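Local atomic coordinates of proteasome protein (PDB entry 2P90), a protein that is of unknown function but belongs to the PAC2 family and may be related to proteasome assembly chaperones. Residues G39-S44 with P211-K216; L217-A222 with L229-L234; S47-A52 with K102-L107; P202-A207 with G260-Q265. All coordinates share one frame; numbering follows the deposited sequence.

Interaction 1. Residues G39-S44 with P211-K216; sequences GHAVES and PAATLK
Thr214 and Ala41 meet where the first turns of two helices of this alpha/beta fold come together on one face of the mixed sheet. Helix 41-52 follows strand 27-33, and helix 211-225 follows strand 194-202. The residues at the contact are small: Ala41, Ser44, Ala213 and Thr214. The helices therefore come very close, with Ala41 CA 4.6 Å from Thr214 CA.

Thr214 is buried more than any other residue here. Its first torsion (chi1 -51°) sets OG1 beside the backbone N and CG2 anti to it. Both branches face helix 41-52. The hydroxyl lies against carbon atoms, with Thr214 OG1 3.6 Å from Ala41 CA and 3.4 Å from Ser44 CB. The methyl rests on the backbone of the next turn, Thr214 CG2 being 3.6 Å from Ser44 C. Thr214 thus fits between Ala41 and Ser44, one helical turn apart.

Ala41 presents its single methyl to the same threonine and to Ala213, with Ala41 CB 3.8 Å from Ala213 CB. Ala213 also touches Val199 and Val201 of strand 194-202, so it joins the helix pair to the sheet. Thr214 in turn touches Leu234 of helix 232-250.

Ser44 meets Thr214 through CB rather than through its hydroxyl. Its OG turns back along its own helix to His40, the N-cap residue. His40 O takes two bonds there, one from Ser44 N and one from Ser44 OG. Ser44 OG lies 2.9 Å from His40 O and approaches from above the carbonyl plane, 39° out of it.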
loop_
_atom_site.group_PDB
_atom_site.type_symbol
_atom_site.label_atom_id
_atom_site.label_comp_id
_atom_site.label_asym_id
_atom_site.label_seq_id
_atom_site.Cartn_x
_atom_site.Cartn_y
_atom_site.Cartn_z
ATOM N N GLY B 39 4.332 -15.745 15.134
ATOM C CA GLY B 39 3.772 -16.120 16.434
ATOM C C GLY B 39 3.161 -14.951 17.199
ATOM O O GLY B 39 2.786 -15.103 18.397
ATOM N N HIS B 40 3.082 -13.787 16.523
ATOM C CA HIS B 40 2.482 -12.562 17.078
ATOM C C HIS B 40 3.291 -12.060 18.252
ATOM O O HIS B 40 2.754 -11.392 19.138
ATOM C CB HIS B 40 1.057 -12.819 17.568
ATOM C CG HIS B 40 0.154 -13.342 16.514
ATOM N ND1 HIS B 40 -0.908 -12.621 16.032
ATOM C CD2 HIS B 40 0.158 -14.511 15.831
ATOM C CE1 HIS B 40 -1.513 -13.312 15.078
ATOM N NE2 HIS B 40 -0.886 -14.464 14.939
ATOM N N ALA B 41 4.581 -12.376 18.241
ATOM C CA ALA B 41 5.397 -12.274 19.441
ATOM C C ALA B 41 5.862 -10.861 19.803
ATOM O O ALA B 41 6.137 -10.569 20.982
ATOM C CB ALA B 41 6.570 -13.260 19.374
ATOM N N VAL B 42 5.933 -9.981 18.810
ATOM C CA VAL B 42 6.299 -8.569 19.059
ATOM C C VAL B 42 5.127 -7.827 19.731
ATOM O O VAL B 42 5.285 -7.224 20.796
ATOM C CB VAL B 42 6.820 -7.858 17.766
ATOM C CG1 VAL B 42 6.980 -6.340 17.969
ATOM C CG2 VAL B 42 8.154 -8.451 17.334
ATOM N N GLU B 43 3.947 -7.905 19.119
ATOM C CA GLU B 43 2.779 -7.240 19.642
ATOM C C GLU B 43 2.392 -7.863 21.001
ATOM O O GLU B 43 1.945 -7.147 21.906
ATOM C CB GLU B 43 1.643 -7.276 18.619
ATOM C CG GLU B 43 1.365 -8.704 18.012
ATOM C CD GLU B 43 2.155 -9.118 16.670
ATOM O OE1 GLU B 43 3.486 -9.067 16.635
ATOM O OE2 GLU B 43 1.383 -9.562 15.702
ATOM N N SER B 44 2.580 -9.177 21.161
ATOM C CA SER B 44 2.272 -9.814 22.453
ATOM C C SER B 44 3.179 -9.359 23.592
ATOM O O SER B 44 2.728 -9.196 24.708
ATOM C CB SER B 44 2.269 -11.332 22.360
ATOM O OG SER B 44 1.171 -11.713 21.567
ATOM N N PRO B 211 3.236 -18.185 22.179
ATOM C CA PRO B 211 3.704 -17.534 23.435
ATOM C C PRO B 211 5.094 -17.860 23.934
ATOM O O PRO B 211 5.681 -17.036 24.632
ATOM C CB PRO B 211 2.646 -17.931 24.471
ATOM C CG PRO B 211 1.421 -18.257 23.667
ATOM C CD PRO B 211 1.907 -18.815 22.352
ATOM N N ALA B 212 5.639 -19.030 23.619
ATOM C CA ALA B 212 7.026 -19.334 24.036
ATOM C C ALA B 212 8.019 -18.269 23.482
ATOM O O ALA B 212 9.039 -17.937 24.112
ATOM C CB ALA B 212 7.428 -20.761 23.617
ATOM N N ALA B 213 7.689 -17.705 22.319
ATOM C CA ALA B 213 8.533 -16.692 21.675
ATOM C C ALA B 213 8.385 -15.322 22.354
ATOM O O ALA B 213 9.367 -14.633 22.577
ATOM C CB ALA B 213 8.224 -16.628 20.223
ATOM N N THR B 214 7.165 -14.942 22.700
ATOM C CA THR B 214 6.919 -13.738 23.486
ATOM C C THR B 214 7.748 -13.815 24.762
ATOM O O THR B 214 8.572 -12.933 25.019
ATOM C CB THR B 214 5.431 -13.608 23.824
ATOM O OG1 THR B 214 4.669 -13.757 22.619
ATOM C CG2 THR B 214 5.097 -12.257 24.521
ATOM N N LEU B 215 7.558 -14.910 25.512
ATOM C CA LEU B 215 8.330 -15.228 26.728
ATOM C C LEU B 215 9.830 -15.079 26.534
ATOM O O LEU B 215 10.505 -14.377 27.291
ATOM C CB LEU B 215 8.000 -16.660 27.199
ATOM C CG LEU B 215 8.477 -17.139 28.580
ATOM C CD1 LEU B 215 8.010 -16.242 29.761
ATOM C CD2 LEU B 215 8.010 -18.560 28.829
ATOM N N LYS B 216 10.343 -15.726 25.495
ATOM C CA LYS B 216 11.748 -15.613 25.164
ATOM C C LYS B 216 12.181 -14.160 24.929
ATOM O O LYS B 216 13.194 -13.734 25.491
ATOM C CB LYS B 216 12.100 -16.514 23.968
ATOM C CG LYS B 216 13.601 -16.757 23.802
ATOM C CD LYS B 216 14.229 -17.276 25.106
ATOM C CE LYS B 216 15.662 -16.760 25.287
ATOM N NZ LYS B 216 16.671 -17.620 24.607
#

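Interaction 2. Residues L217-A222 with L229-L234; sequences LLQSIA and LPLLAL
Leu218 of helix 211-225 points into a group of leucines from segment 229-234. This is the tight part of the contact. Leu218 CD1 lies 3.5 Å from Leu234 CD1 and 3.7 Å from Leu231 CD2. The Leu218 and Leu234 side chains cross at about a right angle and meet methyl against methyl. Leu231 crosses Leu218 obliquely, and Leu231 CD2 also reaches the root of that side chain, 3.7 Å from Leu218 CB. Leu218 CG sits beside the backbone N (chi1 -72°). CD1 is anti beyond CG (chi2 -176°), which points that methyl at Leu231 and Leu234.

Leu229 makes a second apolar patch one turn further along. Leu229 CD1 lies 3.9 Å from Ala222 CB and 3.8 Å from Leu218 O. That carbonyl is already used in the helix, where it accepts from Ala222 N. Leu229 touches it by packing alone.

The other side is looser. Leu231 has two branches, and while CD2 faces Leu218, the other turns to the partly exposed Gln219. The touch there is light: Leu231 CD1 is 4.1 Å from Gln219 CB. The amide end of Gln219 takes no part across the contact. The exposed Leu232 and Ala233 mark the solvent side of segment 229-234.

The contact closes the connection between two consecutive helices, 211-225 and 232-250. Leu218 also touches Ser45 and Leu49 of helix 41-52, so it is shared by three helices. Leu217 and Ser220, on another side of helix 211-225, pack on Val199 and Tyr197 of strand 194-202.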
loop_
_atom_site.group_PDB
_atom_site.type_symbol
_atom_site.label_atom_id
_atom_site.label_comp_id
_atom_site.label_asym_id
_atom_site.label_seq_id
_atom_site.Cartn_x
_atom_site.Cartn_y
_atom_site.Cartn_z
ATOM N N LEU B 217 11.437 -13.401 24.106
ATOM C CA LEU B 217 11.782 -11.983 23.890
ATOM C C LEU B 217 11.785 -11.214 25.216
ATOM O O LEU B 217 12.695 -10.450 25.479
ATOM C CB LEU B 217 10.851 -11.282 22.883
ATOM C CG LEU B 217 10.989 -11.527 21.386
ATOM C CD1 LEU B 217 9.788 -10.899 20.669
ATOM C CD2 LEU B 217 12.315 -11.004 20.802
ATOM N N LEU B 218 10.778 -11.450 26.046
ATOM C CA LEU B 218 10.665 -10.722 27.287
ATOM C C LEU B 218 11.808 -11.061 28.279
ATOM O O LEU B 218 12.394 -10.158 28.895
ATOM C CB LEU B 218 9.276 -10.921 27.901
ATOM C CG LEU B 218 8.100 -10.221 27.201
ATOM C CD1 LEU B 218 6.812 -10.419 27.973
ATOM C CD2 LEU B 218 8.387 -8.717 27.031
ATOM N N GLN B 219 12.150 -12.346 28.409
ATOM C CA GLN B 219 13.247 -12.716 29.292
ATOM C C GLN B 219 14.606 -12.251 28.753
ATOM O O GLN B 219 15.506 -11.949 29.525
ATOM C CB GLN B 219 13.182 -14.203 29.769
ATOM C CG GLN B 219 13.347 -15.308 28.734
ATOM C CD GLN B 219 12.674 -16.653 29.159
ATOM O OE1 GLN B 219 12.138 -16.800 30.274
ATOM N NE2 GLN B 219 12.698 -17.630 28.249
ATOM N N SER B 220 14.732 -12.113 27.433
ATOM C CA SER B 220 15.959 -11.536 26.872
ATOM C C SER B 220 16.095 -10.056 27.258
ATOM O O SER B 220 17.188 -9.566 27.530
ATOM C CB SER B 220 16.011 -11.702 25.359
ATOM O OG SER B 220 15.809 -13.052 25.013
ATOM N N ILE B 221 14.963 -9.368 27.279
ATOM C CA ILE B 221 14.876 -7.983 27.704
ATOM C C ILE B 221 15.101 -7.845 29.210
ATOM O O ILE B 221 15.894 -7.007 29.636
ATOM C CB ILE B 221 13.496 -7.407 27.326
ATOM C CG1 ILE B 221 13.411 -7.182 25.819
ATOM C CG2 ILE B 221 13.208 -6.118 28.077
ATOM C CD1 ILE B 221 11.992 -7.152 25.356
ATOM N N ALA B 222 14.399 -8.648 30.012
ATOM C CA ALA B 222 14.620 -8.660 31.466
ATOM C C ALA B 222 16.110 -8.858 31.805
ATOM O O ALA B 222 16.657 -8.142 32.643
ATOM C CB ALA B 222 13.743 -9.699 32.144
ATOM N N LEU B 229 10.291 -8.803 35.467
ATOM C CA LEU B 229 9.015 -8.825 34.734
ATOM C C LEU B 229 8.029 -9.937 35.132
ATOM O O LEU B 229 8.408 -11.084 35.222
ATOM C CB LEU B 229 9.283 -8.834 33.218
ATOM C CG LEU B 229 10.132 -7.667 32.681
ATOM C CD1 LEU B 229 10.423 -7.823 31.188
ATOM C CD2 LEU B 229 9.481 -6.310 32.960
ATOM N N PRO B 230 6.743 -9.609 35.318
ATOM C CA PRO B 230 5.842 -10.704 35.646
ATOM C C PRO B 230 5.557 -11.552 34.389
ATOM O O PRO B 230 4.876 -11.102 33.465
ATOM C CB PRO B 230 4.574 -9.993 36.137
ATOM C CG PRO B 230 4.619 -8.626 35.530
ATOM C CD PRO B 230 6.042 -8.318 35.178
ATOM N N LEU B 231 6.079 -12.773 34.362
ATOM C CA LEU B 231 6.053 -13.576 33.148
ATOM C C LEU B 231 5.139 -14.808 33.192
ATOM O O LEU B 231 4.983 -15.500 32.175
ATOM C CB LEU B 231 7.490 -13.987 32.794
ATOM C CG LEU B 231 8.445 -12.891 32.282
ATOM C CD1 LEU B 231 9.806 -13.447 31.983
ATOM C CD2 LEU B 231 7.904 -12.224 31.046
ATOM N N LEU B 232 4.534 -15.076 34.350
ATOM C CA LEU B 232 3.955 -16.406 34.633
ATOM C C LEU B 232 2.718 -16.825 33.810
ATOM O O LEU B 232 2.523 -18.021 33.563
ATOM C CB LEU B 232 3.684 -16.602 36.141
ATOM C CG LEU B 232 4.740 -16.217 37.200
ATOM C CD1 LEU B 232 4.110 -16.137 38.608
ATOM C CD2 LEU B 232 5.981 -17.122 37.183
ATOM N N ALA B 233 1.889 -15.862 33.404
ATOM C CA ALA B 233 0.739 -16.141 32.528
ATOM C C ALA B 233 1.161 -16.572 31.109
ATOM O O ALA B 233 0.423 -17.297 30.421
ATOM C CB ALA B 233 -0.213 -14.957 32.482
ATOM N N LEU B 234 2.353 -16.133 30.702
ATOM C CA LEU B 234 2.933 -16.500 29.416
ATOM C C LEU B 234 3.496 -17.918 29.414
ATOM O O LEU B 234 3.569 -18.572 28.356
ATOM C CB LEU B 234 4.054 -15.531 29.038
ATOM C CG LEU B 234 3.760 -14.182 28.409
ATOM C CD1 LEU B 234 5.061 -13.455 28.312
ATOM C CD2 LEU B 234 3.107 -14.341 27.029
#

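Interaction 3. Residues S47-A52 with K102-L107; sequences SHLMDA and KPFLML
Phe104 meets Leu49 with the edge of its ring. Leu49 CD1 lies near the ring plane, 4.2 Å from Phe104 CE1 and equally far from Phe104 CZ. The leucine methyl therefore faces the far edge of the phenyl group and does not sit over a face in this contact. Phe104 also touches Ile29 and Val96 on the two neighbouring strands, and Leu227 in a loop.

The closer partner of Leu49 is Met106, two residues along the same strand. Leu49 CD1 is 3.7 Å from Met106 CE and 3.9 Å from Met106 SD. One methyl thus contacts both the thioether sulfur and its terminal methyl. The two side chains cross at about a right angle. Met106 CG is anti to the backbone N (chi1 -179°), which sends the chain out from the strand toward the helix. The bend at its last torsion (chi3 -114°) then brings CE, together with SD, against Leu49 CD1.

The helix and strand backbones stay well apart. The nearest CA atoms, Leu49 CA and Met106 CA, are 9.4 Å from each other. The side chains of Leu49, Phe104 and Met106 fill the distance between the backbones, and all three residues are buried. Phe104 and Met106 alternate with Leu105, whose side chain packs on Val18, Leu28 and Val132.

This is the layering of an alpha/beta fold. Helix 41-52 lies over one face of the mixed sheet, and strand 103-108 runs between the parallel strand 27-33 and the antiparallel strand 92-97.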
loop_
_atom_site.group_PDB
_atom_site.type_symbol
_atom_site.label_atom_id
_atom_site.label_comp_id
_atom_site.label_asym_id
_atom_site.label_seq_id
_atom_site.Cartn_x
_atom_site.Cartn_y
_atom_site.Cartn_z
ATOM N N SER B 47 2.000 -5.744 24.474
ATOM C CA SER B 47 0.694 -5.746 25.088
ATOM C C SER B 47 0.674 -6.505 26.437
ATOM O O SER B 47 -0.052 -6.132 27.338
ATOM C CB SER B 47 -0.403 -6.189 24.102
ATOM O OG SER B 47 -0.507 -7.583 24.094
ATOM N N HIS B 48 1.533 -7.499 26.602
ATOM C CA HIS B 48 1.666 -8.164 27.891
ATOM C C HIS B 48 2.183 -7.225 29.013
ATOM O O HIS B 48 1.632 -7.209 30.134
ATOM C CB HIS B 48 2.547 -9.413 27.772
ATOM C CG HIS B 48 2.699 -10.157 29.057
ATOM N ND1 HIS B 48 3.836 -10.071 29.838
ATOM C CD2 HIS B 48 1.839 -10.965 29.730
ATOM C CE1 HIS B 48 3.680 -10.820 30.922
ATOM N NE2 HIS B 48 2.475 -11.368 30.880
ATOM N N LEU B 49 3.234 -6.473 28.694
ATOM C CA LEU B 49 3.833 -5.507 29.597
ATOM C C LEU B 49 2.832 -4.427 29.934
ATOM O O LEU B 49 2.721 -4.006 31.082
ATOM C CB LEU B 49 5.050 -4.873 28.937
ATOM C CG LEU B 49 6.247 -5.809 28.721
ATOM C CD1 LEU B 49 7.363 -5.108 27.969
ATOM C CD2 LEU B 49 6.801 -6.449 30.051
ATOM N N MET B 50 2.066 -4.000 28.933
ATOM C CA MET B 50 1.074 -2.965 29.150
ATOM C C MET B 50 -0.053 -3.385 30.102
ATOM O O MET B 50 -0.444 -2.609 30.964
ATOM C CB MET B 50 0.523 -2.473 27.825
ATOM C CG MET B 50 0.317 -0.959 27.796
ATOM S SD MET B 50 1.653 0.019 27.084
ATOM C CE MET B 50 1.210 -0.337 25.377
ATOM N N ASP B 51 -0.542 -4.616 29.953
ATOM C CA ASP B 51 -1.600 -5.148 30.786
ATOM C C ASP B 51 -1.115 -5.443 32.196
ATOM O O ASP B 51 -1.882 -5.325 33.151
ATOM C CB ASP B 51 -2.104 -6.454 30.210
ATOM C CG ASP B 51 -2.905 -6.261 28.964
ATOM O OD1 ASP B 51 -3.269 -5.086 28.689
ATOM O OD2 ASP B 51 -3.183 -7.271 28.261
ATOM N N ALA B 52 0.154 -5.820 32.311
ATOM C CA ALA B 52 0.686 -6.377 33.541
ATOM C C ALA B 52 1.382 -5.359 34.441
ATOM O O ALA B 52 1.415 -5.542 35.654
ATOM C CB ALA B 52 1.642 -7.543 33.239
ATOM N N LYS B 102 11.278 -0.086 38.859
ATOM C CA LYS B 102 12.371 0.403 38.028
ATOM C C LYS B 102 11.864 0.804 36.615
ATOM O O LYS B 102 11.242 -0.029 35.914
ATOM C CB LYS B 102 13.448 -0.666 37.904
ATOM C CG LYS B 102 14.708 -0.187 37.198
ATOM C CD LYS B 102 15.730 -1.298 37.032
ATOM C CE LYS B 102 16.698 -0.913 35.915
ATOM N NZ LYS B 102 18.026 -1.581 36.015
ATOM N N PRO B 103 12.108 2.074 36.203
ATOM C CA PRO B 103 11.567 2.555 34.923
ATOM C C PRO B 103 12.291 2.024 33.688
ATOM O O PRO B 103 13.507 1.885 33.681
ATOM C CB PRO B 103 11.741 4.087 35.009
ATOM C CG PRO B 103 12.913 4.292 35.968
ATOM C CD PRO B 103 12.860 3.130 36.925
ATOM N N PHE B 104 11.519 1.719 32.653
ATOM C CA PHE B 104 12.068 1.613 31.312
ATOM C C PHE B 104 11.109 2.227 30.296
ATOM O O PHE B 104 9.944 2.559 30.595
ATOM C CB PHE B 104 12.428 0.169 30.934
ATOM C CG PHE B 104 11.252 -0.769 30.892
ATOM C CD1 PHE B 104 10.689 -1.141 29.670
ATOM C CD2 PHE B 104 10.717 -1.296 32.077
ATOM C CE1 PHE B 104 9.616 -2.040 29.623
ATOM C CE2 PHE B 104 9.647 -2.185 32.060
ATOM C CZ PHE B 104 9.083 -2.560 30.827
ATOM N N LEU B 105 11.617 2.366 29.081
ATOM C CA LEU B 105 10.878 3.004 28.012
ATOM C C LEU B 105 10.445 2.003 26.942
ATOM O O LEU B 105 11.189 1.097 26.538
ATOM C CB LEU B 105 11.724 4.121 27.413
ATOM C CG LEU B 105 11.447 5.514 27.910
ATOM C CD1 LEU B 105 11.226 5.634 29.399
ATOM C CD2 LEU B 105 12.530 6.499 27.406
ATOM N N MET B 106 9.231 2.193 26.475
ATOM C CA MET B 106 8.713 1.380 25.410
ATOM C C MET B 106 8.085 2.236 24.276
ATOM O O MET B 106 7.241 3.116 24.501
ATOM C CB MET B 106 7.729 0.348 25.989
ATOM C CG MET B 106 7.155 -0.577 24.937
ATOM S SD MET B 106 6.498 -2.128 25.597
ATOM C CE MET B 106 7.673 -3.173 24.832
ATOM N N LEU B 107 8.554 1.981 23.063
ATOM C CA LEU B 107 7.932 2.505 21.870
ATOM C C LEU B 107 7.224 1.343 21.183
ATOM O O LEU B 107 7.851 0.405 20.690
ATOM C CB LEU B 107 8.949 3.154 20.929
ATOM C CG LEU B 107 8.391 3.666 19.600
ATOM C CD1 LEU B 107 7.484 4.878 19.834
ATOM C CD2 LEU B 107 9.549 4.003 18.651
#

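Interaction 4. Residues P202-A207 with G260-Q265; sequences PHYVSA and GALEQQ
Leu262 touches Tyr204 with one methyl in an apolar contact, and the same methyl makes a looser approach to the His203 ring. Leu262 CD1 is 3.7 Å from Tyr204 CE1 and comes to that ring obliquely. Leu262 CD1 is 4.4 Å from His203 CE1, at the edge of the imidazole and near its plane. The side chains of Tyr204 and Leu262 run alongside each other in opposite senses. Leu262 also touches Thr144.

Within segment 202-207 the two rings pack on each other. Tyr204 CD1 stands 3.6 Å above the His203 ring plane, offset toward the rim. His203 CE1 in turn lies in the plane of the tyrosine ring, at its edge. Tyr204 CG sits between the backbone N and the carbonyl carbon (chi1 53°), which lays CD1 over the imidazole.

Polar partners lie outside the two segments. Tyr204 OH bonds to His147 ND1, His203 ND1 makes a weak bond to Met143 O, and Glu263 OE2 bonds to Thr148 OG1. In the backbone, Val205 N bonds to Pro202 O at 3.2 Å.

A short 3-10 turn just after strand 194-202 thus meets the last modelled helix, 253-276, through a small, partly buried contact at the periphery of the fold.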
loop_
_atom_site.group_PDB
_atom_site.type_symbol
_atom_site.label_atom_id
_atom_site.label_comp_id
_atom_site.label_asym_id
_atom_site.label_seq_id
_atom_site.Cartn_x
_atom_site.Cartn_y
_atom_site.Cartn_z
ATOM N N PRO B 202 8.943 -21.602 14.995
ATOM C CA PRO B 202 8.718 -22.655 14.000
ATOM C C PRO B 202 7.869 -22.086 12.880
ATOM O O PRO B 202 6.843 -21.495 13.156
ATOM C CB PRO B 202 7.945 -23.725 14.783
ATOM C CG PRO B 202 8.354 -23.527 16.171
ATOM C CD PRO B 202 8.660 -22.089 16.364
ATOM N N HIS B 203 8.310 -22.230 11.636
ATOM C CA HIS B 203 7.618 -21.597 10.523
ATOM C C HIS B 203 6.187 -22.089 10.414
ATOM O O HIS B 203 5.298 -21.319 10.034
ATOM C CB HIS B 203 8.366 -21.810 9.189
ATOM C CG HIS B 203 8.389 -23.232 8.741
ATOM N ND1 HIS B 203 9.169 -24.192 9.350
ATOM C CD2 HIS B 203 7.696 -23.873 7.768
ATOM C CE1 HIS B 203 8.962 -25.364 8.766
ATOM N NE2 HIS B 203 8.071 -25.196 7.805
ATOM N N TYR B 204 5.950 -23.357 10.759
ATOM C CA TYR B 204 4.646 -23.983 10.474
ATOM C C TYR B 204 3.600 -23.588 11.506
ATOM O O TYR B 204 2.424 -23.952 11.393
ATOM C CB TYR B 204 4.784 -25.510 10.390
ATOM C CG TYR B 204 5.449 -26.131 11.600
ATOM C CD1 TYR B 204 6.849 -26.190 11.696
ATOM C CD2 TYR B 204 4.695 -26.663 12.647
ATOM C CE1 TYR B 204 7.474 -26.752 12.791
ATOM C CE2 TYR B 204 5.327 -27.228 13.770
ATOM C CZ TYR B 204 6.718 -27.275 13.823
ATOM O OH TYR B 204 7.375 -27.817 14.909
ATOM N N VAL B 205 4.047 -22.842 12.521
ATOM C CA VAL B 205 3.195 -22.361 13.601
ATOM C C VAL B 205 3.162 -20.811 13.675
ATOM O O VAL B 205 2.528 -20.214 14.563
ATOM C CB VAL B 205 3.667 -23.007 14.941
ATOM C CG1 VAL B 205 4.662 -22.095 15.696
ATOM C CG2 VAL B 205 2.473 -23.372 15.774
ATOM N N SER B 206 3.833 -20.173 12.716
ATOM C CA SER B 206 4.079 -18.724 12.735
ATOM C C SER B 206 2.845 -17.820 12.592
ATOM O O SER B 206 2.859 -16.677 13.072
ATOM C CB SER B 206 5.124 -18.350 11.673
ATOM O OG SER B 206 6.423 -18.299 12.250
ATOM N N ALA B 207 1.802 -18.331 11.935
ATOM C CA ALA B 207 0.548 -17.595 11.723
ATOM C C ALA B 207 -0.359 -17.496 12.938
ATOM O O ALA B 207 -1.254 -16.688 12.944
ATOM C CB ALA B 207 -0.238 -18.184 10.530
ATOM N N GLY B 260 11.029 -34.267 13.680
ATOM C CA GLY B 260 12.296 -34.956 13.967
ATOM C C GLY B 260 13.468 -34.501 13.113
ATOM O O GLY B 260 14.590 -34.390 13.601
ATOM N N ALA B 261 13.219 -34.230 11.836
ATOM C CA ALA B 261 14.255 -33.663 10.963
ATOM C C ALA B 261 14.700 -32.233 11.389
ATOM O O ALA B 261 15.890 -31.911 11.351
ATOM C CB ALA B 261 13.808 -33.695 9.519
ATOM N N LEU B 262 13.758 -31.402 11.816
ATOM C CA LEU B 262 14.096 -30.087 12.404
ATOM C C LEU B 262 14.807 -30.204 13.757
ATOM O O LEU B 262 15.646 -29.354 14.101
ATOM C CB LEU B 262 12.860 -29.185 12.540
ATOM C CG LEU B 262 12.091 -28.788 11.263
ATOM C CD1 LEU B 262 10.664 -28.216 11.579
ATOM C CD2 LEU B 262 12.919 -27.811 10.400
ATOM N N GLU B 263 14.470 -31.251 14.511
ATOM C CA GLU B 263 15.105 -31.546 15.795
ATOM C C GLU B 263 16.573 -31.883 15.617
ATOM O O GLU B 263 17.419 -31.430 16.402
ATOM C CB GLU B 263 14.393 -32.703 16.491
ATOM C CG GLU B 263 13.049 -32.302 17.104
ATOM C CD GLU B 263 12.265 -33.470 17.706
ATOM O OE1 GLU B 263 12.744 -34.640 17.648
ATOM O OE2 GLU B 263 11.160 -33.212 18.237
ATOM N N GLN B 264 16.861 -32.651 14.563
ATOM C CA GLN B 264 18.215 -33.088 14.243
ATOM C C GLN B 264 19.049 -31.893 13.799
ATOM O O GLN B 264 20.133 -31.647 14.322
ATOM C CB GLN B 264 18.182 -34.164 13.149
ATOM C CG GLN B 264 19.253 -35.235 13.322
ATOM C CD GLN B 264 19.265 -36.307 12.205
ATOM O OE1 GLN B 264 18.666 -36.123 11.117
ATOM N NE2 GLN B 264 19.975 -37.426 12.463
ATOM N N GLN B 265 18.520 -31.150 12.832
ATOM C CA GLN B 265 19.075 -29.875 12.388
ATOM C C GLN B 265 19.425 -28.945 13.569
ATOM O O GLN B 265 20.551 -28.483 13.698
ATOM C CB GLN B 265 18.050 -29.227 11.456
ATOM C CG GLN B 265 18.363 -27.815 10.970
ATOM C CD GLN B 265 17.401 -27.369 9.851
ATOM O OE1 GLN B 265 16.859 -26.256 9.888
ATOM N NE2 GLN B 265 17.191 -28.245 8.849
#

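Interactions 1, 2 and 3 form one connected core on one face of the mixed sheet. Their centres lie about 10 to 14 Å apart. Interactions 1 and 2 share helix 211-225, and interactions 1 and 3 share helix 41-52. Leu218 CD2 touches Leu49 CD1 at 3.9 Å and so joins interactions 2 and 3. Interaction 3 falls within the sequence span of interaction 1. Interaction 4 lies at the edge, its centre about 30 Å from that of interaction 3, on the other side of the chain's centre. Its 202-207 loop also meets interaction 1, through probable hydrogen bonds from Gly39 and His40. The segments of interactions 1 and 4 alternate along the chain.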